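Local atomic coordinates of 3-carboxy-cis,cis-muconate cycloisomerase (Pseudomonas putida, PDB entry 1RE5), a protein that belongs to the fumarase/aspartase-like lyase superfamily, whose mostly helical subunits assemble into tetramers around long central helix bundles. Residues G130-T135 / R339-I344; Y9-A14 / L333-L338; R37-A42 / M207-A212; L188-G193 / E215-T220. All coordinates share one frame; numbering follows the deposited sequence.

Contact 1: G130-T135 / R339-I344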
loop_
_atom_site.group_PDB
_atom_site.type_symbol
_atom_site.label_atom_id
_atom_site.label_comp_id
_atom_site.label_asym_id
_atom_site.label_seq_id
_atom_site.Cartn_x
_atom_site.Cartn_y
_atom_site.Cartn_z
ATOM N N GLY D 130 15.725 -3.849 -23.453
ATOM C CA GLY D 130 16.774 -3.510 -24.402
ATOM C C GLY D 130 16.178 -3.016 -25.709
ATOM O O GLY D 130 16.637 -2.038 -26.300
ATOM N N LYS D 131 15.138 -3.694 -26.169
ATOM C CA LYS D 131 14.485 -3.291 -27.403
ATOM C C LYS D 131 13.932 -1.863 -27.224
ATOM O O LYS D 131 14.235 -0.968 -28.009
ATOM C CB LYS D 131 13.369 -4.283 -27.729
ATOM C CG LYS D 131 12.613 -4.011 -29.014
ATOM C CD LYS D 131 11.479 -5.023 -29.192
ATOM C CE LYS D 131 10.487 -4.971 -28.011
ATOM N NZ LYS D 131 9.489 -6.097 -28.005
ATOM N N LEU D 132 13.146 -1.653 -26.174
ATOM C CA LEU D 132 12.573 -0.348 -25.885
ATOM C C LEU D 132 13.638 0.745 -25.735
ATOM O O LEU D 132 13.470 1.850 -26.241
ATOM C CB LEU D 132 11.719 -0.424 -24.613
ATOM C CG LEU D 132 11.041 0.860 -24.112
ATOM C CD1 LEU D 132 10.006 1.375 -25.117
ATOM C CD2 LEU D 132 10.391 0.568 -22.787
ATOM N N ALA D 133 14.731 0.443 -25.047
ATOM C CA ALA D 133 15.795 1.421 -24.866
ATOM C C ALA D 133 16.418 1.799 -26.209
ATOM O O ALA D 133 16.778 2.958 -26.428
ATOM C CB ALA D 133 16.860 0.869 -23.932
ATOM N N ASP D 134 16.547 0.823 -27.104
ATOM C CA ASP D 134 17.117 1.079 -28.423
ATOM C C ASP D 134 16.270 2.085 -29.185
ATOM O O ASP D 134 16.759 3.148 -29.593
ATOM C CB ASP D 134 17.216 -0.213 -29.246
ATOM C CG ASP D 134 18.505 -0.997 -28.975
ATOM O OD1 ASP D 134 19.568 -0.363 -28.777
ATOM O OD2 ASP D 134 18.458 -2.251 -28.979
ATOM N N THR D 135 14.991 1.754 -29.356
ATOM C CA THR D 135 14.097 2.626 -30.099
ATOM C C THR D 135 13.944 3.984 -29.439
ATOM O O THR D 135 13.780 5.000 -30.125
ATOM C CB THR D 135 12.693 1.992 -30.304
ATOM O OG1 THR D 135 11.729 2.696 -29.521
ATOM C CG2 THR D 135 12.692 0.538 -29.918
ATOM N N ARG D 339 5.172 -3.811 -23.211
ATOM C CA ARG D 339 4.604 -4.053 -24.519
ATOM C C ARG D 339 4.015 -2.793 -25.126
ATOM O O ARG D 339 4.345 -2.412 -26.252
ATOM C CB ARG D 339 3.508 -5.088 -24.425
ATOM C CG ARG D 339 2.947 -5.415 -25.769
ATOM C CD ARG D 339 1.736 -6.292 -25.657
ATOM N NE ARG D 339 1.453 -6.960 -26.922
ATOM C CZ ARG D 339 0.321 -7.600 -27.185
ATOM N NH1 ARG D 339 -0.643 -7.653 -26.262
ATOM N NH2 ARG D 339 0.158 -8.192 -28.366
ATOM N N GLN D 340 3.135 -2.149 -24.368
ATOM C CA GLN D 340 2.462 -0.938 -24.816
ATOM C C GLN D 340 3.404 0.242 -24.985
ATOM O O GLN D 340 3.224 1.048 -25.892
ATOM C CB GLN D 340 1.365 -0.574 -23.831
ATOM C CG GLN D 340 0.169 0.038 -24.486
ATOM C CD GLN D 340 -0.439 -0.875 -25.525
ATOM O OE1 GLN D 340 -0.769 -2.038 -25.245
ATOM N NE2 GLN D 340 -0.596 -0.352 -26.737
ATOM N N ALA D 341 4.405 0.348 -24.115
ATOM C CA ALA D 341 5.377 1.440 -24.203
ATOM C C ALA D 341 6.174 1.327 -25.505
ATOM O O ALA D 341 6.543 2.337 -26.106
ATOM C CB ALA D 341 6.329 1.407 -23.012
ATOM N N GLN D 342 6.439 0.093 -25.931
ATOM C CA GLN D 342 7.181 -0.150 -27.162
ATOM C C GLN D 342 6.374 0.377 -28.344
ATOM O O GLN D 342 6.899 1.100 -29.204
ATOM C CB GLN D 342 7.428 -1.652 -27.342
ATOM C CG GLN D 342 8.186 -2.031 -28.613
ATOM C CD GLN D 342 9.576 -1.430 -28.669
ATOM O OE1 GLN D 342 10.368 -1.585 -27.737
ATOM N NE2 GLN D 342 9.886 -0.747 -29.769
ATOM N N VAL D 343 5.096 0.011 -28.385
ATOM C CA VAL D 343 4.234 0.453 -29.465
ATOM C C VAL D 343 4.239 1.964 -29.615
ATOM O O VAL D 343 4.439 2.465 -30.717
ATOM C CB VAL D 343 2.780 0.008 -29.263
ATOM C CG1 VAL D 343 1.875 0.721 -30.267
ATOM C CG2 VAL D 343 2.670 -1.478 -29.439
ATOM N N ILE D 344 4.028 2.694 -28.520
ATOM C CA ILE D 344 4.000 4.138 -28.649
ATOM C C ILE D 344 5.376 4.731 -28.868
ATOM O O ILE D 344 5.517 5.703 -29.585
ATOM C CB ILE D 344 3.303 4.875 -27.437
ATOM C CG1 ILE D 344 4.341 5.650 -26.644
ATOM C CG2 ILE D 344 2.525 3.908 -26.543
ATOM C CD1 ILE D 344 3.742 6.380 -25.496
#
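Leu132 and Gln342 mark the closest backbone approach, with their CA atoms 5.5 Å apart. The two helical segments run in nearly the same direction, at 22°, and their axes come within 9.8 Å. Each is a short part of a long helix, 106-142 and 319-347. Gln342 has the largest share of the contact. Its CG stands anti to the backbone N (chi1 179°), and the chain then bends at chi2, which carries the amide across to the facing helix. There OE1 rests beside the backbone of Leu132, 3.1 Å from its CA. The Leu132 N is also near, but its N-H is poorly aimed and no hydrogen bond forms. The aliphatic chain of Lys131 crosses the glutamine at about a right angle, and Lys131 CE lies 3.4 Å from Gln342 OE1. The Lys131 ammonium group is held instead by a salt bridge to Asp128. At the other end of the amide, NE2 lies by the Thr135 methyl, whose exact place is doubtful. Leu132 makes the apolar part. Its CD1 meets the carbonyl oxygen of Ala341 at 3.7 Å, while its CD2 lies 4.2 Å from Ala341 CB. Leu247 of helix 231-257 touches both Leu132 and Ala341, so a third helix closes over this pair. Such side-by-side long helices are characteristic of the central bundle of the superfamily. Across the two segments the buried amide meets mainly carbon and makes no hydrogen bond, so the helices are joined here by van der Waals packing and shape.

Contact 2: Y9-A14 / L333-L338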
loop_
_atom_site.group_PDB
_atom_site.type_symbol
_atom_site.label_atom_id
_atom_site.label_comp_id
_atom_site.label_asym_id
_atom_site.label_seq_id
_atom_site.Cartn_x
_atom_site.Cartn_y
_atom_site.Cartn_z
ATOM N N TYR D 9 -5.158 -6.900 -23.257
ATOM C CA TYR D 9 -4.882 -5.479 -23.126
ATOM C C TYR D 9 -3.879 -5.163 -22.014
ATOM O O TYR D 9 -3.048 -4.274 -22.174
ATOM C CB TYR D 9 -6.196 -4.744 -22.868
ATOM C CG TYR D 9 -6.126 -3.229 -22.787
ATOM C CD1 TYR D 9 -5.341 -2.482 -23.668
ATOM C CD2 TYR D 9 -6.930 -2.541 -21.888
ATOM C CE1 TYR D 9 -5.372 -1.081 -23.650
ATOM C CE2 TYR D 9 -6.972 -1.159 -21.866
ATOM C CZ TYR D 9 -6.195 -0.429 -22.743
ATOM O OH TYR D 9 -6.260 0.952 -22.689
ATOM N N PHE D 10 -3.937 -5.897 -20.905
ATOM C CA PHE D 10 -3.033 -5.645 -19.770
ATOM C C PHE D 10 -1.769 -6.531 -19.646
ATOM O O PHE D 10 -0.801 -6.162 -18.954
ATOM C CB PHE D 10 -3.819 -5.749 -18.447
ATOM C CG PHE D 10 -4.885 -4.693 -18.267
ATOM C CD1 PHE D 10 -6.052 -4.980 -17.560
ATOM C CD2 PHE D 10 -4.712 -3.407 -18.770
ATOM C CE1 PHE D 10 -7.024 -4.006 -17.357
ATOM C CE2 PHE D 10 -5.678 -2.427 -18.571
ATOM C CZ PHE D 10 -6.840 -2.731 -17.861
ATOM N N THR D 11 -1.768 -7.691 -20.299
ATOM C CA THR D 11 -0.636 -8.605 -20.196
ATOM C C THR D 11 -0.020 -8.928 -21.546
ATOM O O THR D 11 -0.709 -8.919 -22.559
ATOM C CB THR D 11 -1.073 -9.934 -19.538
ATOM O OG1 THR D 11 -1.788 -9.656 -18.327
ATOM C CG2 THR D 11 0.135 -10.788 -19.197
ATOM N N ALA D 12 1.284 -9.188 -21.558
ATOM C CA ALA D 12 1.977 -9.549 -22.789
ATOM C C ALA D 12 1.814 -11.067 -22.906
ATOM O O ALA D 12 2.203 -11.813 -22.002
ATOM C CB ALA D 12 3.435 -9.174 -22.697
ATOM N N PRO D 13 1.238 -11.543 -24.026
ATOM C CA PRO D 13 1.002 -12.975 -24.271
ATOM C C PRO D 13 2.110 -13.939 -23.866
ATOM O O PRO D 13 1.842 -15.002 -23.298
ATOM C CB PRO D 13 0.680 -13.031 -25.767
ATOM C CG PRO D 13 1.297 -11.779 -26.315
ATOM C CD PRO D 13 0.986 -10.766 -25.249
ATOM N N ALA D 14 3.351 -13.578 -24.153
ATOM C CA ALA D 14 4.478 -14.434 -23.807
ATOM C C ALA D 14 4.592 -14.592 -22.305
ATOM O O ALA D 14 4.904 -15.672 -21.814
ATOM C CB ALA D 14 5.751 -13.848 -24.355
ATOM N N LEU D 333 1.606 -7.529 -15.157
ATOM C CA LEU D 333 1.273 -6.109 -15.238
ATOM C C LEU D 333 2.385 -5.330 -15.927
ATOM O O LEU D 333 2.135 -4.503 -16.811
ATOM C CB LEU D 333 1.051 -5.553 -13.828
ATOM C CG LEU D 333 -0.333 -5.033 -13.402
ATOM C CD1 LEU D 333 -1.421 -5.455 -14.385
ATOM C CD2 LEU D 333 -0.632 -5.558 -12.002
ATOM N N VAL D 334 3.617 -5.599 -15.519
ATOM C CA VAL D 334 4.757 -4.927 -16.095
ATOM C C VAL D 334 4.987 -5.351 -17.551
ATOM O O VAL D 334 5.317 -4.513 -18.400
ATOM C CB VAL D 334 6.013 -5.199 -15.249
ATOM C CG1 VAL D 334 7.234 -4.584 -15.902
ATOM C CG2 VAL D 334 5.821 -4.615 -13.849
ATOM N N SER D 335 4.803 -6.638 -17.852
ATOM C CA SER D 335 5.004 -7.125 -19.217
ATOM C C SER D 335 4.035 -6.416 -20.150
ATOM O O SER D 335 4.364 -6.098 -21.289
ATOM C CB SER D 335 4.785 -8.634 -19.292
ATOM O OG SER D 335 3.402 -8.937 -19.263
ATOM N N GLY D 336 2.831 -6.156 -19.661
ATOM C CA GLY D 336 1.857 -5.461 -20.477
ATOM C C GLY D 336 2.247 -4.013 -20.698
ATOM O O GLY D 336 1.977 -3.450 -21.763
ATOM N N ALA D 337 2.880 -3.394 -19.699
ATOM C CA ALA D 337 3.291 -1.993 -19.824
ATOM C C ALA D 337 4.462 -1.866 -20.784
ATOM O O ALA D 337 4.496 -0.958 -21.605
ATOM C CB ALA D 337 3.661 -1.398 -18.446
ATOM N N LEU D 338 5.422 -2.777 -20.686
ATOM C CA LEU D 338 6.575 -2.748 -21.577
ATOM C C LEU D 338 6.089 -2.874 -23.013
ATOM O O LEU D 338 6.524 -2.144 -23.912
ATOM C CB LEU D 338 7.518 -3.901 -21.249
ATOM C CG LEU D 338 8.522 -3.569 -20.157
ATOM C CD1 LEU D 338 9.148 -4.842 -19.671
ATOM C CD2 LEU D 338 9.576 -2.596 -20.689
HETATM O O HOH W 1 -0.522 -3.507 -17.356
#
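Ala12 N donates a hydrogen bond to Ser335 OG, 3.1 Å away and fairly straight at 163°. Ser335 OG sits between its own backbone N and carbonyl carbon (chi1 76°), and it also bonds to Cys332 O, one turn back in the helix. The hydroxyl thus links the loop to helix 319-347. A second polar link runs through a water, which donates to Phe10 O at 3.1 Å and to Leu333 O at 2.9 Å. The same Phe10 O takes a CA-H...O contact from Gly336 CA, 3.1 Å away with 163° at the hydrogen. Gly336 has no side chain to part the backbones, and its CA lies 4.0 Å from that of Thr11. This is where the chain turns from helix 7-10 into helix 13-18. Thr11 is the first residue to leave helical angles, and Ala12 takes the N-cap position of the next helix. The N-terminal turn is thereby laid over a long helix of the central bundle. Apolar contact is modest: Ala12 CB meets Ser335 CB at 3.7 Å. The Thr11 methyl, CG2, rests against the serine hydroxyl, 3.8 Å from Ser335 OG. Thr11 OG1 turns to Asp7 instead. Phe10 and Leu333 flank the water and shield part of each other's surface. Next to them, Tyr9 bonds through its hydroxyl to Val286 O and packs on Gly75 of the second subunit.

Contact 3: R37-A42 / M207-A212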
loop_
_atom_site.group_PDB
_atom_site.type_symbol
_atom_site.label_atom_id
_atom_site.label_comp_id
_atom_site.label_asym_id
_atom_site.label_seq_id
_atom_site.Cartn_x
_atom_site.Cartn_y
_atom_site.Cartn_z
ATOM N N ARG D 37 17.488 -37.203 -11.285
ATOM C CA ARG D 37 18.731 -37.195 -12.037
ATOM C C ARG D 37 19.925 -36.948 -11.107
ATOM O O ARG D 37 20.922 -37.675 -11.143
ATOM C CB ARG D 37 18.653 -36.095 -13.093
ATOM C CG ARG D 37 19.362 -36.379 -14.396
ATOM C CD ARG D 37 19.104 -35.229 -15.360
ATOM N NE ARG D 37 17.673 -35.015 -15.572
ATOM C CZ ARG D 37 17.104 -33.820 -15.760
ATOM N NH1 ARG D 37 17.842 -32.712 -15.761
ATOM N NH2 ARG D 37 15.790 -33.731 -15.954
ATOM N N ALA D 38 19.818 -35.928 -10.263
ATOM C CA ALA D 38 20.913 -35.575 -9.366
ATOM C C ALA D 38 21.161 -36.600 -8.281
ATOM O O ALA D 38 22.299 -36.816 -7.874
ATOM C CB ALA D 38 20.660 -34.201 -8.733
ATOM N N GLU D 39 20.102 -37.232 -7.799
ATOM C CA GLU D 39 20.269 -38.215 -6.740
ATOM C C GLU D 39 20.776 -39.541 -7.302
ATOM O O GLU D 39 21.453 -40.308 -6.603
ATOM C CB GLU D 39 18.947 -38.399 -5.986
ATOM C CG GLU D 39 18.468 -37.112 -5.337
ATOM C CD GLU D 39 17.230 -37.301 -4.490
ATOM O OE1 GLU D 39 16.224 -37.841 -5.008
ATOM O OE2 GLU D 39 17.261 -36.899 -3.307
ATOM N N ALA D 40 20.463 -39.801 -8.572
ATOM C CA ALA D 40 20.911 -41.028 -9.220
ATOM C C ALA D 40 22.436 -41.006 -9.286
ATOM O O ALA D 40 23.099 -41.984 -8.953
ATOM C CB ALA D 40 20.330 -41.126 -10.618
ATOM N N SER D 41 22.983 -39.870 -9.706
ATOM C CA SER D 41 24.424 -39.702 -9.822
ATOM C C SER D 41 25.115 -39.641 -8.469
ATOM O O SER D 41 26.326 -39.431 -8.399
ATOM C CB SER D 41 24.736 -38.426 -10.592
ATOM O OG SER D 41 24.160 -37.311 -9.938
ATOM N N ALA D 42 24.345 -39.808 -7.399
ATOM C CA ALA D 42 24.897 -39.787 -6.047
ATOM C C ALA D 42 24.708 -41.180 -5.459
ATOM O O ALA D 42 25.115 -41.465 -4.327
ATOM C CB ALA D 42 24.171 -38.756 -5.204
ATOM N N MET D 207 25.010 -32.406 0.409
ATOM C CA MET D 207 25.713 -31.456 -0.454
ATOM C C MET D 207 25.952 -31.985 -1.865
ATOM O O MET D 207 25.804 -31.248 -2.848
ATOM C CB MET D 207 27.043 -31.044 0.174
ATOM C CG MET D 207 26.873 -30.152 1.383
ATOM S SD MET D 207 25.830 -28.735 0.995
ATOM C CE MET D 207 26.998 -27.732 0.076
ATOM N N PRO D 208 26.339 -33.264 -1.988
ATOM C CA PRO D 208 26.570 -33.792 -3.334
ATOM C C PRO D 208 25.298 -33.706 -4.164
ATOM O O PRO D 208 25.327 -33.272 -5.311
ATOM C CB PRO D 208 27.002 -35.231 -3.071
ATOM C CG PRO D 208 27.724 -35.114 -1.764
ATOM C CD PRO D 208 26.799 -34.220 -0.965
ATOM N N VAL D 209 24.178 -34.104 -3.576
ATOM C CA VAL D 209 22.913 -34.062 -4.296
ATOM C C VAL D 209 22.550 -32.616 -4.612
ATOM O O VAL D 209 22.093 -32.304 -5.716
ATOM C CB VAL D 209 21.779 -34.715 -3.469
ATOM C CG1 VAL D 209 20.443 -34.542 -4.176
ATOM C CG2 VAL D 209 22.067 -36.198 -3.278
ATOM N N ALA D 210 22.773 -31.738 -3.633
ATOM C CA ALA D 210 22.487 -30.312 -3.770
ATOM C C ALA D 210 23.210 -29.682 -4.964
ATOM O O ALA D 210 22.587 -29.052 -5.827
ATOM C CB ALA D 210 22.874 -29.586 -2.486
ATOM N N GLU D 211 24.525 -29.860 -5.013
ATOM C CA GLU D 211 25.323 -29.297 -6.095
ATOM C C GLU D 211 24.932 -29.890 -7.442
ATOM O O GLU D 211 24.800 -29.169 -8.433
ATOM C CB GLU D 211 26.803 -29.509 -5.798
ATOM C CG GLU D 211 27.122 -29.093 -4.372
ATOM C CD GLU D 211 28.560 -28.683 -4.167
ATOM O OE1 GLU D 211 29.460 -29.483 -4.517
ATOM O OE2 GLU D 211 28.786 -27.562 -3.646
ATOM N N ALA D 212 24.724 -31.201 -7.472
ATOM C CA ALA D 212 24.320 -31.863 -8.701
ATOM C C ALA D 212 23.007 -31.250 -9.179
ATOM O O ALA D 212 22.853 -30.927 -10.358
ATOM C CB ALA D 212 24.136 -33.349 -8.457
#
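Ala38 and Ala212 meet methyl to methyl, CB to CB at 3.6 Å, and their CA atoms are 5.1 Å apart. Such small side chains let the end of helix 21-40 come close to helix 206-217. A second apolar pair is Ala42 CB with Val209 CG2, at 3.8 Å. Val209 uses both of its branches. CG1, anti to its backbone N (chi1 175°), meets Glu39 CG at 3.4 Å, while CG2 turns to Ala42. Glu39 thus touches the valine with its aliphatic part, and its carboxylate extends past the methyl. The glutamate chain also packs on Leu44, Leu102 and Leu202, which lie in loops around the contact. Methyls also meet backbone oxygens: Ala38 CB lies 3.8 Å from Val209 O, and Ala212 CB lies near Ala38 O. Two hydrogen bonds lie within 37-42. Ser41 OG donates to Ala38 O at 2.8 Å, approaching from above the carbonyl plane by 45°. Ala42 N bonds to Glu39 O at 3.0 Å. These two bonds hold the turn that follows the last residues of helix 21-40, which sets Ala42 CB toward Val209. At the edges, Arg37 pairs with Glu54, and Met207 packs on Arg440 of the third subunit. The contact joins two helices far from the centre of the chain. No hydrogen bond or salt bridge crosses between the segments. The join therefore depends on the fit of methyl groups and the aliphatic part of Glu39, with the serine bond keeping the helix end in shape.

Contact 4: L188-G193 / E215-T220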
loop_
_atom_site.group_PDB
_atom_site.type_symbol
_atom_site.label_atom_id
_atom_site.label_comp_id
_atom_site.label_asym_id
_atom_site.label_seq_id
_atom_site.Cartn_x
_atom_site.Cartn_y
_atom_site.Cartn_z
ATOM N N LEU D 188 18.546 -16.026 -9.092
ATOM C CA LEU D 188 18.545 -17.366 -9.660
ATOM C C LEU D 188 19.301 -18.389 -8.823
ATOM O O LEU D 188 20.366 -18.873 -9.220
ATOM C CB LEU D 188 19.111 -17.319 -11.083
ATOM C CG LEU D 188 18.362 -16.374 -12.032
ATOM C CD1 LEU D 188 18.928 -16.456 -13.447
ATOM C CD2 LEU D 188 16.890 -16.740 -12.032
ATOM N N VAL D 189 18.741 -18.712 -7.661
ATOM C CA VAL D 189 19.338 -19.688 -6.765
ATOM C C VAL D 189 18.367 -20.841 -6.546
ATOM O O VAL D 189 17.150 -20.699 -6.741
ATOM C CB VAL D 189 19.697 -19.069 -5.393
ATOM C CG1 VAL D 189 20.864 -18.109 -5.545
ATOM C CG2 VAL D 189 18.473 -18.356 -4.791
ATOM N N LEU D 190 18.918 -21.984 -6.146
ATOM C CA LEU D 190 18.125 -23.175 -5.902
ATOM C C LEU D 190 17.525 -23.146 -4.497
ATOM O O LEU D 190 18.099 -22.545 -3.585
ATOM C CB LEU D 190 19.003 -24.421 -6.040
ATOM C CG LEU D 190 18.341 -25.732 -5.593
ATOM C CD1 LEU D 190 17.411 -26.230 -6.697
ATOM C CD2 LEU D 190 19.408 -26.762 -5.255
ATOM N N GLN D 191 16.365 -23.780 -4.336
ATOM C CA GLN D 191 15.718 -23.874 -3.031
ATOM C C GLN D 191 15.658 -25.359 -2.709
ATOM O O GLN D 191 14.770 -26.080 -3.191
ATOM C CB GLN D 191 14.287 -23.332 -3.043
ATOM C CG GLN D 191 13.648 -23.387 -1.659
ATOM C CD GLN D 191 14.188 -22.310 -0.731
ATOM O OE1 GLN D 191 13.578 -21.244 -0.591
ATOM N NE2 GLN D 191 15.338 -22.568 -0.110
ATOM N N PHE D 192 16.604 -25.814 -1.894
ATOM C CA PHE D 192 16.673 -27.223 -1.528
ATOM C C PHE D 192 17.086 -27.323 -0.065
ATOM O O PHE D 192 18.269 -27.201 0.266
ATOM C CB PHE D 192 17.698 -27.922 -2.431
ATOM C CG PHE D 192 17.683 -29.418 -2.335
ATOM C CD1 PHE D 192 16.500 -30.132 -2.543
ATOM C CD2 PHE D 192 18.856 -30.119 -2.072
ATOM C CE1 PHE D 192 16.490 -31.532 -2.491
ATOM C CE2 PHE D 192 18.855 -31.509 -2.020
ATOM C CZ PHE D 192 17.667 -32.220 -2.231
ATOM N N GLY D 193 16.112 -27.538 0.808
ATOM C CA GLY D 193 16.428 -27.620 2.215
ATOM C C GLY D 193 15.681 -28.713 2.939
ATOM O O GLY D 193 16.030 -29.048 4.069
ATOM N N GLU D 215 23.384 -27.581 -10.582
ATOM C CA GLU D 215 24.005 -27.680 -11.895
ATOM C C GLU D 215 23.019 -28.185 -12.956
ATOM O O GLU D 215 22.999 -27.702 -14.091
ATOM C CB GLU D 215 25.196 -28.613 -11.793
ATOM C CG GLU D 215 25.944 -28.808 -13.075
ATOM C CD GLU D 215 27.014 -29.860 -12.917
ATOM O OE1 GLU D 215 26.654 -31.035 -12.635
ATOM O OE2 GLU D 215 28.211 -29.511 -13.064
ATOM N N GLN D 216 22.205 -29.160 -12.574
ATOM C CA GLN D 216 21.199 -29.729 -13.467
ATOM C C GLN D 216 20.233 -28.677 -13.985
ATOM O O GLN D 216 19.868 -28.674 -15.161
ATOM C CB GLN D 216 20.394 -30.804 -12.731
ATOM C CG GLN D 216 21.079 -32.148 -12.680
ATOM C CD GLN D 216 21.135 -32.801 -14.040
ATOM O OE1 GLN D 216 22.043 -33.578 -14.332
ATOM N NE2 GLN D 216 20.154 -32.494 -14.882
ATOM N N LEU D 217 19.808 -27.797 -13.083
ATOM C CA LEU D 217 18.859 -26.743 -13.411
ATOM C C LEU D 217 19.542 -25.454 -13.838
ATOM O O LEU D 217 18.884 -24.481 -14.168
ATOM C CB LEU D 217 17.967 -26.475 -12.198
ATOM C CG LEU D 217 17.043 -27.622 -11.782
ATOM C CD1 LEU D 217 16.471 -27.342 -10.406
ATOM C CD2 LEU D 217 15.932 -27.802 -12.827
ATOM N N LYS D 218 20.865 -25.447 -13.836
ATOM C CA LYS D 218 21.594 -24.253 -14.216
ATOM C C LYS D 218 21.266 -23.102 -13.267
ATOM O O LYS D 218 21.065 -21.956 -13.687
ATOM C CB LYS D 218 21.253 -23.861 -15.651
ATOM C CG LYS D 218 21.828 -24.800 -16.697
ATOM C CD LYS D 218 21.610 -24.238 -18.101
ATOM C CE LYS D 218 22.218 -25.122 -19.185
ATOM N NZ LYS D 218 21.958 -24.529 -20.539
ATOM N N LEU D 219 21.205 -23.426 -11.981
ATOM C CA LEU D 219 20.938 -22.441 -10.951
ATOM C C LEU D 219 22.092 -22.470 -9.968
ATOM O O LEU D 219 22.742 -23.501 -9.796
ATOM C CB LEU D 219 19.659 -22.775 -10.188
ATOM C CG LEU D 219 18.332 -22.720 -10.928
ATOM C CD1 LEU D 219 17.221 -23.111 -9.963
ATOM C CD2 LEU D 219 18.109 -21.319 -11.484
ATOM N N THR D 220 22.344 -21.348 -9.313
ATOM C CA THR D 220 23.403 -21.299 -8.331
ATOM C C THR D 220 22.907 -21.945 -7.033
ATOM O O THR D 220 21.702 -22.026 -6.780
ATOM C CB THR D 220 23.792 -19.851 -8.035
ATOM O OG1 THR D 220 24.174 -19.219 -9.256
ATOM C CG2 THR D 220 24.968 -19.786 -7.055
#
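Leu219 lies over the start of the loop 188-193, with its CD2 4.1 Å from Leu188 CB. Its other methyl, CD1, reaches Leu190 CA at 4.2 Å. CG stands anti to the carbonyl carbon (chi1 -66°), which sets the fork between the two residues. Leu190 and Leu217 cross at about a right angle, their CD1 atoms 4.0 Å apart. The backbones are joined by a single beta bridge between Val189 and Thr220. Thr220 N bonds to Leu188 O at 3.2 Å, and Leu190 N bonds to Thr220 O at 2.9 Å. Val189 CA adds a CA-H...O contact to Thr220 O at 3.3 Å. The bridge follows a Schellman motif, in which Lys218 takes a positive phi (61°) and turns the chain out of the helix. Arg119 of helix 106-142 bonds to the carbonyl oxygens of Leu217 and Lys218. From the same helix Thr112 packs on Leu190 and Leu217. Trp226 bonds to Leu190 O, and Ala34 of helix 21-40 touches Leu217. The bridge thus ties the exit of helix 162-187 to the end of helix 206-217, beside helix 106-142.

How the contacts relate
Contacts 1 and 2 lie near the centre of the chain and share helix 319-347. They touch through Leu132 and Leu338, and Arg339 reaches the loop at Pro13. Contact 1 is the more buried, with carbon packed round an amide. Contact 2, where a turn crosses the helix, relies on backbone polar groups, a serine hydroxyl and a water. Contacts 3 and 4 lie farther out, with centres 12 Å apart, and share helix 206-217. Phe192 packs on Val209 and Ala210 between them. Contact 3 joins helices through methyl groups, while contact 4 joins a loop to the chain leaving a helix, by two backbone hydrogen bonds with leucines packed beside them. The centres of contacts 1 and 3 are about 43 Å apart.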